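Local coordinates for protein CrataBL (Crataeva tapia, PDB 4IHZ) that inhibits trypsin and probably, more strongly, factor Xa, and probably also acts as a lectin that binds glucose and N-acetylglucosamine, at residues Lys61-Ser66 with Phe112-His117; Ser120-His125 with Asp153-Val158; Ala17-Asp22 with Asp36-Leu41. One frame throughout, in Å; residues are numbered along the deposited sequence.

Interaction 1 (Lys61-Ser66 with Phe112-His117); sequences KVVPLS and FRIERH
Ser66 N donates to Ile114 O at 2.8 Å, and this nearly straight bond (171° at the hydrogen) is the one direct hydrogen bond between loop 61-66 and strand 112-117. The same carbonyl receives a CA-H...O contact from Leu65. A second, water-mediated link lies beside it: a water accepts from Ile114 N at 2.9 Å and lies 2.8 Å from Pro64 O. Ile114 is thus tied to the loop by O directly and by N through water.

The apolar contacts fan out from Leu65, whose two methyls part company. CD2 meets Ile114 CG2 at 3.7 Å, the branch that stands anti to the backbone N, while CD1 sits over one face of the Arg116 guanidinium, 3.6 Å from NE. Val63 CG1 approaches Ile114 CD1 more loosely, at 4.3 Å.

The side chain and carbonyl of Ser66 make looser contacts. Its OG lies 3.7 Å from Glu115 CG, and its carbonyl O meets Arg113 NH1 obliquely; the stronger polar partner of Arg113 is Asn68, through NE. Ile114 also packs on Phe53 and Leu69. These contacts hold the loop between strands 52-55 and 69-72 against strand 112-117, in the beta-trefoil of this inhibitor, probably of the Kunitz type.

Interaction 2 (Ser120-His125 with Asp153-Val158); sequences SYKLVH and DRPLAV
Tyr121 O accepts the shortest direct bond of this contact, from Val158 N at 2.8 Å and 171° at the hydrogen, with the donor tilted from the carbonyl plane. A weaker CA-H...O contact from Ala157 reaches the same oxygen, at 3.4 Å. In return Tyr121 N donates to Val158 O at 3.0 Å, a more bent bond (146°) that lies in the carbonyl plane of Val158. Together the two bonds make Tyr121 and Val158 a hydrogen-bonded antiparallel pair, a single bridge. Next to it a water extends the connection, accepting from Leu123 N and donating to Leu156 O at 2.7 Å where the backbones have separated.

Val158 carries much of the side-chain contact. Its CG2, set between its own backbone N and carbonyl carbon (CG1 at chi1 -61°), lies against the Tyr121 carbonyl group and comes within 4.2 Å of Tyr121 CB. Val158 O lies at the edge of the Tyr121 ring, in its plane.

Before Tyr121 in the chain, Ser120 OG, in one of its two conformers, touches Ala157 CB at 3.4 Å and bonds to His117 O. After it, the extended Lys122 chain runs obliquely across the Pro155 ring, CD to CB at 3.7 Å, and carries NZ on to a salt bridge with Asp135.

The chemistry is therefore divided: the bridge at Val158, where strand 158-162 begins, joins the backbones directly and one water indirectly, strands 112-117 and 134-139 take other backbone groups, such as those of Lys122 and Leu156, and the lysine lends its methylenes to Pro155 while directing its charge mainly to Asp135, with Glu115 a long, weak second partner.

Interaction 3 (Ala17-Asp22 with Asp36-Leu41); sequences AGFSPD and DLITQL
Strands 19-21 and 38-40 run antiparallel, their axes 4.5 Å apart at closest approach and 143° between directions, with Ser20 and Thr39 as the hydrogen-bonded pair flanked by the non-hydrogen-bonded pairs Phe19-Gln40 and Pro21-Ile38. Ser20 N to Thr39 O and Thr39 N to Ser20 O both span 2.9 Å. The pairing continues past the strand ends, Leu41 N bonding to Gly18 O and Asp22 N meeting Leu37 O almost head-on.

Side chains reinforce both ends. Gln40, its CG anti to the backbone N (chi1 -167°) and its chain extended, reaches back so that NE2 donates to Ala17 O at 2.9 Å, the acceptor lying in the amide plane. Its OE1 accepts from Arg147, so both ends of the amide are used. The Phe19 ring crosses this chain obliquely, CE1 3.7 Å from Gln40 CB, its plane only 8° from that of the amide. On the same face Ile38 touches two neighbours: CG2 meets Phe19 CB at 3.7 Å, and CD1 lies beside Pro21 CG at 3.8 Å.

On the Ser20-Thr39 face, Thr39 OG1 donates to Asp22 OD1 at 2.8 Å, coming from above the carboxylate plane. Asp22 OD1 also takes a salt bridge from Arg146, while a water joins OD2 to Leu37 N; these partners would probably stabilise the carboxylate as an anion. Asp36 OD2 brushes Pro21 CB at 3.5 Å but bonds to Thr101.

Beyond the pair, Ile38 and Gln40 bond through their backbones to Leu149 and Arg147, and Phe19 packs on Leu149 of strand 148-151 and Pro12 of strand 8-12. Arg25 of helix 22-26 bonds through NH1 to both Thr39 OG1 and Gln40 O.

In the fold
Along the chain the contacts do not interleave: interaction 3 closes first, then interaction 1, then interaction 2. Interactions 1 and 2, with centres 11 Å apart, share a sheet, since strands 112-117 and 120-125 are neighbours in it, joined by probable hydrogen bonds such as Glu115 O to Lys122 N at 2.8 Å. Interaction 3 lies across the centre of the chain from interaction 1, 21 Å away between centres, but meets interaction 2 where Leu156 CD2 packs on Phe19 CZ at 3.7 Å. Residues from early, middle and late sequence are thereby drawn into one compact body, consistent with the beta-trefoil that serves as scaffold in Kunitz-type protease inhibitors.

Interaction 1 (Lys61-Ser66 with Phe112-His117)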
loop_
_atom_site.group_PDB
_atom_site.type_symbol
_atom_site.label_atom_id
_atom_site.label_comp_id
_atom_site.label_asym_id
_atom_site.label_seq_id
_atom_site.Cartn_x
_atom_site.Cartn_y
_atom_site.Cartn_z
ATOM N N LYS A 61 11.478 21.377 -1.502
ATOM C CA LYS A 61 11.215 21.176 -2.936
ATOM C C LYS A 61 12.347 20.428 -3.652
ATOM O O LYS A 61 12.109 19.771 -4.661
ATOM C CB LYS A 61 10.834 22.484 -3.653
ATOM C CG LYS A 61 11.926 23.132 -4.488
ATOM C CD LYS A 61 11.352 23.895 -5.694
ATOM C CE LYS A 61 12.414 24.764 -6.386
ATOM N NZ LYS A 61 13.579 23.996 -6.955
ATOM N N VAL A 62 13.559 20.529 -3.108
ATOM C CA VAL A 62 14.724 19.790 -3.573
ATOM C C VAL A 62 15.014 18.699 -2.550
ATOM O O VAL A 62 15.017 18.931 -1.345
ATOM C CB VAL A 62 15.955 20.737 -3.719
ATOM C CG1 VAL A 62 17.237 19.961 -4.037
ATOM C CG2 VAL A 62 15.674 21.772 -4.801
ATOM N N VAL A 63 15.233 17.491 -3.043
ATOM C CA VAL A 63 15.618 16.376 -2.204
ATOM C C VAL A 63 17.070 16.539 -1.726
ATOM O O VAL A 63 17.980 16.559 -2.544
ATOM C CB VAL A 63 15.489 15.068 -3.015
ATOM C CG1 VAL A 63 15.988 13.875 -2.222
ATOM C CG2 VAL A 63 14.049 14.866 -3.485
ATOM N N PRO A 64 17.287 16.625 -0.397
ATOM C CA PRO A 64 18.670 16.776 0.059
ATOM C C PRO A 64 19.388 15.445 0.024
ATOM O O PRO A 64 18.773 14.406 0.255
ATOM C CB PRO A 64 18.530 17.232 1.516
ATOM C CG PRO A 64 17.103 17.397 1.766
ATOM C CD PRO A 64 16.340 16.643 0.731
ATOM N N LEU A 65 20.684 15.492 -0.286
ATOM C CA LEU A 65 21.516 14.313 -0.225
ATOM C C LEU A 65 21.828 14.025 1.225
ATOM O O LEU A 65 21.820 14.941 2.070
ATOM C CB LEU A 65 22.835 14.583 -0.977
ATOM C CG LEU A 65 22.637 14.932 -2.463
ATOM C CD1 LEU A 65 23.943 15.193 -3.193
ATOM C CD2 LEU A 65 21.848 13.852 -3.185
ATOM N N SER A 66 22.155 12.767 1.511
ATOM C CA SER A 66 22.607 12.362 2.833
ATOM C C SER A 66 21.588 12.676 3.927
ATOM O O SER A 66 21.950 13.006 5.059
ATOM C CB SER A 66 23.994 12.981 3.135
ATOM O OG SER A 66 24.945 12.412 2.276
ATOM N N PHE A 112 15.547 5.657 3.534
ATOM C CA PHE A 112 16.724 5.531 2.661
ATOM C C PHE A 112 17.379 6.894 2.554
ATOM O O PHE A 112 16.803 7.911 2.970
ATOM C CB PHE A 112 16.274 5.081 1.261
ATOM C CG PHE A 112 15.676 3.705 1.226
ATOM C CD1 PHE A 112 16.450 2.619 0.807
ATOM C CD2 PHE A 112 14.321 3.489 1.586
ATOM C CE1 PHE A 112 15.920 1.348 0.752
ATOM C CE2 PHE A 112 13.769 2.214 1.543
ATOM C CZ PHE A 112 14.543 1.142 1.109
ATOM N N ARG A 113 18.572 6.937 1.965
ATOM C CA ARG A 113 19.162 8.208 1.591
ATOM C C ARG A 113 19.811 8.059 0.236
ATOM O O ARG A 113 20.188 6.957 -0.155
ATOM C CB ARG A 113 20.256 8.657 2.596
ATOM C CG ARG A 113 19.711 8.804 4.004
ATOM C CD ARG A 113 20.820 9.156 4.986
ATOM N NE ARG A 113 20.214 9.210 6.311
ATOM C CZ ARG A 113 20.813 9.685 7.394
ATOM N NH1 ARG A 113 22.057 10.154 7.317
ATOM N NH2 ARG A 113 20.155 9.684 8.542
ATOM N N ILE A 114 19.956 9.190 -0.450
ATOM C CA ILE A 114 20.746 9.272 -1.687
ATOM C C ILE A 114 22.082 9.910 -1.285
ATOM O O ILE A 114 22.098 10.993 -0.692
ATOM C CB ILE A 114 20.064 10.149 -2.737
ATOM C CG1 ILE A 114 18.720 9.523 -3.139
ATOM C CG2 ILE A 114 20.973 10.303 -3.982
ATOM C CD1 ILE A 114 17.844 10.429 -4.055
ATOM N N GLU A 115 23.177 9.216 -1.568
ATOM C CA GLU A 115 24.518 9.759 -1.232
ATOM C C GLU A 115 25.369 9.841 -2.453
ATOM O O GLU A 115 25.234 9.019 -3.357
ATOM C CB GLU A 115 25.215 8.912 -0.169
ATOM C CG GLU A 115 24.468 8.943 1.175
ATOM C CD GLU A 115 25.060 8.074 2.261
ATOM O OE1 GLU A 115 26.067 7.364 2.021
ATOM O OE2 GLU A 115 24.479 8.083 3.381
ATOM N N ARG A 116 26.286 10.817 -2.490
ATOM C CA ARG A 116 27.234 10.824 -3.606
ATOM C C ARG A 116 28.186 9.634 -3.525
ATOM O O ARG A 116 28.574 9.201 -2.445
ATOM C CB ARG A 116 28.044 12.111 -3.665
ATOM C CG ARG A 116 27.177 13.319 -3.944
ATOM C CD ARG A 116 28.023 14.501 -4.345
ATOM N NE ARG A 116 27.165 15.616 -4.780
ATOM C CZ ARG A 116 26.596 15.702 -5.987
ATOM N NH1 ARG A 116 26.773 14.759 -6.905
ATOM N NH2 ARG A 116 25.816 16.741 -6.259
ATOM N N HIS A 117 28.550 9.128 -4.689
ATOM C CA HIS A 117 29.407 7.963 -4.786
ATOM C C HIS A 117 30.190 8.175 -6.058
ATOM O O HIS A 117 29.663 8.029 -7.167
ATOM C CB HIS A 117 28.538 6.692 -4.873
ATOM C CG HIS A 117 29.329 5.433 -5.033
ATOM N ND1 HIS A 117 30.110 4.908 -4.027
ATOM C CD2 HIS A 117 29.439 4.582 -6.080
ATOM C CE1 HIS A 117 30.689 3.800 -4.456
ATOM N NE2 HIS A 117 30.306 3.585 -5.703
HETATM O O HOH W 1 19.121 11.697 0.824
#

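Interaction 2 (Ser120-His125 with Asp153-Val158)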
loop_
_atom_site.group_PDB
_atom_site.type_symbol
_atom_site.label_atom_id
_atom_site.label_comp_id
_atom_site.label_asym_id
_atom_site.label_seq_id
_atom_site.Cartn_x
_atom_site.Cartn_y
_atom_site.Cartn_z
ATOM N N SER A 120 28.814 9.775 -9.338
ATOM C CA SER A 120 27.389 9.411 -9.393
ATOM C C SER A 120 26.811 9.346 -7.985
ATOM O O SER A 120 27.245 10.079 -7.085
ATOM C CB SER A 120 27.177 8.082 -10.113
ATOM O OG SER A 120 27.850 7.054 -9.462
ATOM N N TYR A 121 25.802 8.493 -7.797
ATOM C CA TYR A 121 25.114 8.402 -6.526
ATOM C C TYR A 121 25.058 6.964 -6.087
ATOM O O TYR A 121 25.359 6.048 -6.858
ATOM C CB TYR A 121 23.698 8.992 -6.637
ATOM C CG TYR A 121 23.665 10.465 -6.968
ATOM C CD1 TYR A 121 23.828 11.431 -5.946
ATOM C CD2 TYR A 121 23.490 10.902 -8.269
ATOM C CE1 TYR A 121 23.797 12.789 -6.245
ATOM C CE2 TYR A 121 23.472 12.274 -8.568
ATOM C CZ TYR A 121 23.618 13.200 -7.537
ATOM O OH TYR A 121 23.593 14.556 -7.806
ATOM N N LYS A 122 24.657 6.758 -4.847
ATOM C CA LYS A 122 24.249 5.453 -4.392
ATOM C C LYS A 122 23.038 5.618 -3.487
ATOM O O LYS A 122 22.806 6.685 -2.901
ATOM C CB LYS A 122 25.367 4.761 -3.626
ATOM C CG LYS A 122 25.759 5.434 -2.321
ATOM C CD LYS A 122 26.895 4.692 -1.652
ATOM C CE LYS A 122 27.335 5.465 -0.409
ATOM N NZ LYS A 122 28.438 4.761 0.322
ATOM N N LEU A 123 22.239 4.564 -3.413
ATOM C CA LEU A 123 21.179 4.479 -2.408
ATOM C C LEU A 123 21.706 3.746 -1.194
ATOM O O LEU A 123 22.499 2.784 -1.304
ATOM C CB LEU A 123 19.967 3.706 -2.967
ATOM C CG LEU A 123 19.256 4.332 -4.151
ATOM C CD1 LEU A 123 18.064 3.382 -4.487
ATOM C CD2 LEU A 123 18.761 5.706 -3.809
ATOM N N VAL A 124 21.277 4.203 -0.011
ATOM C CA VAL A 124 21.604 3.507 1.227
ATOM C C VAL A 124 20.295 3.332 1.987
ATOM O O VAL A 124 19.343 4.102 1.796
ATOM C CB VAL A 124 22.659 4.291 2.088
ATOM C CG1 VAL A 124 23.909 4.574 1.246
ATOM C CG2 VAL A 124 22.037 5.570 2.632
ATOM N N HIS A 125 20.240 2.329 2.843
ATOM C CA HIS A 125 19.064 2.184 3.703
ATOM C C HIS A 125 19.555 2.408 5.125
ATOM O O HIS A 125 20.623 1.929 5.481
ATOM C CB HIS A 125 18.455 0.798 3.571
ATOM C CG HIS A 125 17.266 0.604 4.454
ATOM N ND1 HIS A 125 17.320 -0.129 5.622
ATOM C CD2 HIS A 125 16.006 1.096 4.371
ATOM C CE1 HIS A 125 16.134 -0.105 6.208
ATOM N NE2 HIS A 125 15.327 0.653 5.483
ATOM N N ASP A 153 25.896 -3.422 1.775
ATOM C CA ASP A 153 27.128 -2.619 1.830
ATOM C C ASP A 153 28.121 -2.743 0.668
ATOM O O ASP A 153 29.315 -2.444 0.830
ATOM C CB ASP A 153 27.820 -2.748 3.191
ATOM C CG ASP A 153 27.246 -1.786 4.209
ATOM O OD1 ASP A 153 27.065 -0.572 3.870
ATOM O OD2 ASP A 153 26.975 -2.255 5.334
ATOM N N ARG A 154 27.627 -3.175 -0.493
ATOM C CA ARG A 154 28.377 -3.133 -1.776
ATOM C C ARG A 154 27.614 -2.235 -2.751
ATOM O O ARG A 154 26.669 -2.682 -3.412
ATOM C CB ARG A 154 28.515 -4.538 -2.347
ATOM C CG ARG A 154 29.300 -5.452 -1.433
ATOM C CD ARG A 154 29.388 -6.860 -1.985
ATOM N NE ARG A 154 28.145 -7.625 -1.825
ATOM C CZ ARG A 154 27.782 -8.264 -0.714
ATOM N NH1 ARG A 154 28.531 -8.201 0.383
ATOM N NH2 ARG A 154 26.653 -8.967 -0.688
ATOM N N PRO A 155 27.970 -0.950 -2.807
ATOM C CA PRO A 155 27.013 -0.055 -3.454
ATOM C C PRO A 155 26.940 -0.216 -4.964
ATOM O O PRO A 155 27.964 -0.430 -5.615
ATOM C CB PRO A 155 27.513 1.334 -3.099
ATOM C CG PRO A 155 28.994 1.152 -2.841
ATOM C CD PRO A 155 29.151 -0.242 -2.272
ATOM N N LEU A 156 25.721 -0.133 -5.477
ATOM C CA LEU A 156 25.507 0.041 -6.912
ATOM C C LEU A 156 25.574 1.528 -7.231
ATOM O O LEU A 156 24.795 2.325 -6.692
ATOM C CB LEU A 156 24.119 -0.508 -7.305
ATOM C CG LEU A 156 23.775 -0.300 -8.789
ATOM C CD1 LEU A 156 24.668 -1.075 -9.738
ATOM C CD2 LEU A 156 22.301 -0.661 -8.996
ATOM N N ALA A 157 26.499 1.936 -8.100
ATOM C CA ALA A 157 26.463 3.326 -8.581
ATOM C C ALA A 157 25.251 3.574 -9.474
ATOM O O ALA A 157 25.033 2.843 -10.455
ATOM C CB ALA A 157 27.729 3.681 -9.359
ATOM N N VAL A 158 24.511 4.622 -9.147
ATOM C CA VAL A 158 23.287 4.933 -9.886
ATOM C C VAL A 158 23.222 6.382 -10.291
ATOM O O VAL A 158 23.907 7.264 -9.743
ATOM C CB VAL A 158 21.961 4.580 -9.074
ATOM C CG1 VAL A 158 21.910 3.068 -8.756
ATOM C CG2 VAL A 158 21.845 5.447 -7.761
HETATM O O HOH W 2 22.839 2.166 -4.792
#

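Interaction 3 (Ala17-Asp22 with Asp36-Leu41)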
loop_
_atom_site.group_PDB
_atom_site.type_symbol
_atom_site.label_atom_id
_atom_site.label_comp_id
_atom_site.label_asym_id
_atom_site.label_seq_id
_atom_site.Cartn_x
_atom_site.Cartn_y
_atom_site.Cartn_z
ATOM N N ALA A 17 19.792 -0.841 -17.961
ATOM C CA ALA A 17 18.878 -1.824 -17.351
ATOM C C ALA A 17 18.399 -1.292 -15.985
ATOM O O ALA A 17 19.134 -1.349 -14.992
ATOM C CB ALA A 17 19.631 -3.174 -17.177
ATOM N N GLY A 18 17.177 -0.751 -15.970
ATOM C CA GLY A 18 16.613 -0.229 -14.732
ATOM C C GLY A 18 15.824 -1.288 -13.972
ATOM O O GLY A 18 16.105 -2.503 -14.035
ATOM N N PHE A 19 14.893 -0.816 -13.161
ATOM C CA PHE A 19 14.333 -1.634 -12.084
ATOM C C PHE A 19 12.862 -1.535 -11.951
ATOM O O PHE A 19 12.252 -0.482 -12.230
ATOM C CB PHE A 19 14.948 -1.193 -10.736
ATOM C CG PHE A 19 16.437 -1.417 -10.670
ATOM C CD1 PHE A 19 16.951 -2.640 -10.323
ATOM C CD2 PHE A 19 17.288 -0.387 -11.049
ATOM C CE1 PHE A 19 18.349 -2.829 -10.286
ATOM C CE2 PHE A 19 18.646 -0.575 -11.031
ATOM C CZ PHE A 19 19.180 -1.783 -10.671
ATOM N N SER A 20 12.243 -2.644 -11.541
ATOM C CA SER A 20 10.786 -2.634 -11.320
ATOM C C SER A 20 10.452 -3.506 -10.123
ATOM O O SER A 20 11.065 -4.557 -9.957
ATOM C CB SER A 20 10.102 -3.220 -12.569
ATOM O OG SER A 20 8.703 -3.469 -12.322
ATOM N N PRO A 21 9.468 -3.109 -9.304
ATOM C CA PRO A 21 8.852 -4.102 -8.395
ATOM C C PRO A 21 8.450 -5.370 -9.132
ATOM O O PRO A 21 7.919 -5.331 -10.250
ATOM C CB PRO A 21 7.620 -3.367 -7.863
ATOM C CG PRO A 21 7.997 -1.886 -7.936
ATOM C CD PRO A 21 8.740 -1.813 -9.274
ATOM N N ASP A 22 8.727 -6.524 -8.524
ATOM C CA ASP A 22 8.383 -7.784 -9.150
ATOM C C ASP A 22 6.906 -7.917 -9.503
ATOM O O ASP A 22 6.570 -8.533 -10.539
ATOM C CB ASP A 22 8.804 -8.943 -8.279
ATOM C CG ASP A 22 10.086 -9.590 -8.740
ATOM O OD1 ASP A 22 10.586 -9.347 -9.892
ATOM O OD2 ASP A 22 10.598 -10.415 -7.947
ATOM N N ASP A 36 8.062 -8.384 -2.122
ATOM C CA ASP A 36 7.980 -7.855 -3.475
ATOM C C ASP A 36 9.301 -7.142 -3.764
ATOM O O ASP A 36 9.471 -5.971 -3.443
ATOM C CB ASP A 36 6.791 -6.896 -3.580
ATOM C CG ASP A 36 6.517 -6.451 -5.015
ATOM O OD1 ASP A 36 6.565 -7.303 -5.938
ATOM O OD2 ASP A 36 6.252 -5.228 -5.230
ATOM N N LEU A 37 10.227 -7.889 -4.357
ATOM C CA LEU A 37 11.577 -7.400 -4.620
ATOM C C LEU A 37 11.593 -6.321 -5.674
ATOM O O LEU A 37 10.644 -6.185 -6.455
ATOM C CB LEU A 37 12.448 -8.574 -5.107
ATOM C CG LEU A 37 12.589 -9.719 -4.126
ATOM C CD1 LEU A 37 13.263 -10.822 -4.925
ATOM C CD2 LEU A 37 13.415 -9.334 -2.890
ATOM N N ILE A 38 12.702 -5.578 -5.735
ATOM C CA ILE A 38 12.893 -4.614 -6.814
ATOM C C ILE A 38 13.948 -5.266 -7.706
ATOM O O ILE A 38 15.112 -5.423 -7.286
ATOM C CB ILE A 38 13.455 -3.267 -6.265
ATOM C CG1 ILE A 38 12.500 -2.615 -5.246
ATOM C CG2 ILE A 38 13.774 -2.293 -7.430
ATOM C CD1 ILE A 38 11.130 -2.326 -5.801
ATOM N N THR A 39 13.555 -5.666 -8.911
ATOM C CA THR A 39 14.441 -6.457 -9.760
ATOM C C THR A 39 14.829 -5.715 -11.024
ATOM O O THR A 39 14.113 -4.816 -11.486
ATOM C CB THR A 39 13.856 -7.832 -10.134
ATOM O OG1 THR A 39 12.585 -7.639 -10.754
ATOM C CG2 THR A 39 13.704 -8.702 -8.847
ATOM N N GLN A 40 15.941 -6.110 -11.611
ATOM C CA GLN A 40 16.485 -5.427 -12.742
ATOM C C GLN A 40 15.933 -5.969 -14.056
ATOM O O GLN A 40 15.823 -7.181 -14.251
ATOM C CB GLN A 40 18.017 -5.551 -12.706
ATOM C CG GLN A 40 18.690 -4.600 -13.695
ATOM C CD GLN A 40 20.174 -4.606 -13.569
ATOM O OE1 GLN A 40 20.795 -5.652 -13.286
ATOM N NE2 GLN A 40 20.780 -3.454 -13.804
ATOM N N LEU A 41 15.569 -5.067 -14.951
ATOM C CA LEU A 41 15.040 -5.483 -16.249
ATOM C C LEU A 41 16.185 -5.575 -17.237
ATOM O O LEU A 41 16.593 -4.583 -17.831
ATOM C CB LEU A 41 14.041 -4.422 -16.727
ATOM C CG LEU A 41 12.830 -4.164 -15.835
ATOM C CD1 LEU A 41 11.898 -3.177 -16.506
ATOM C CD2 LEU A 41 12.085 -5.439 -15.644
HETATM O O HOH W 3 9.317 -10.682 -5.635
#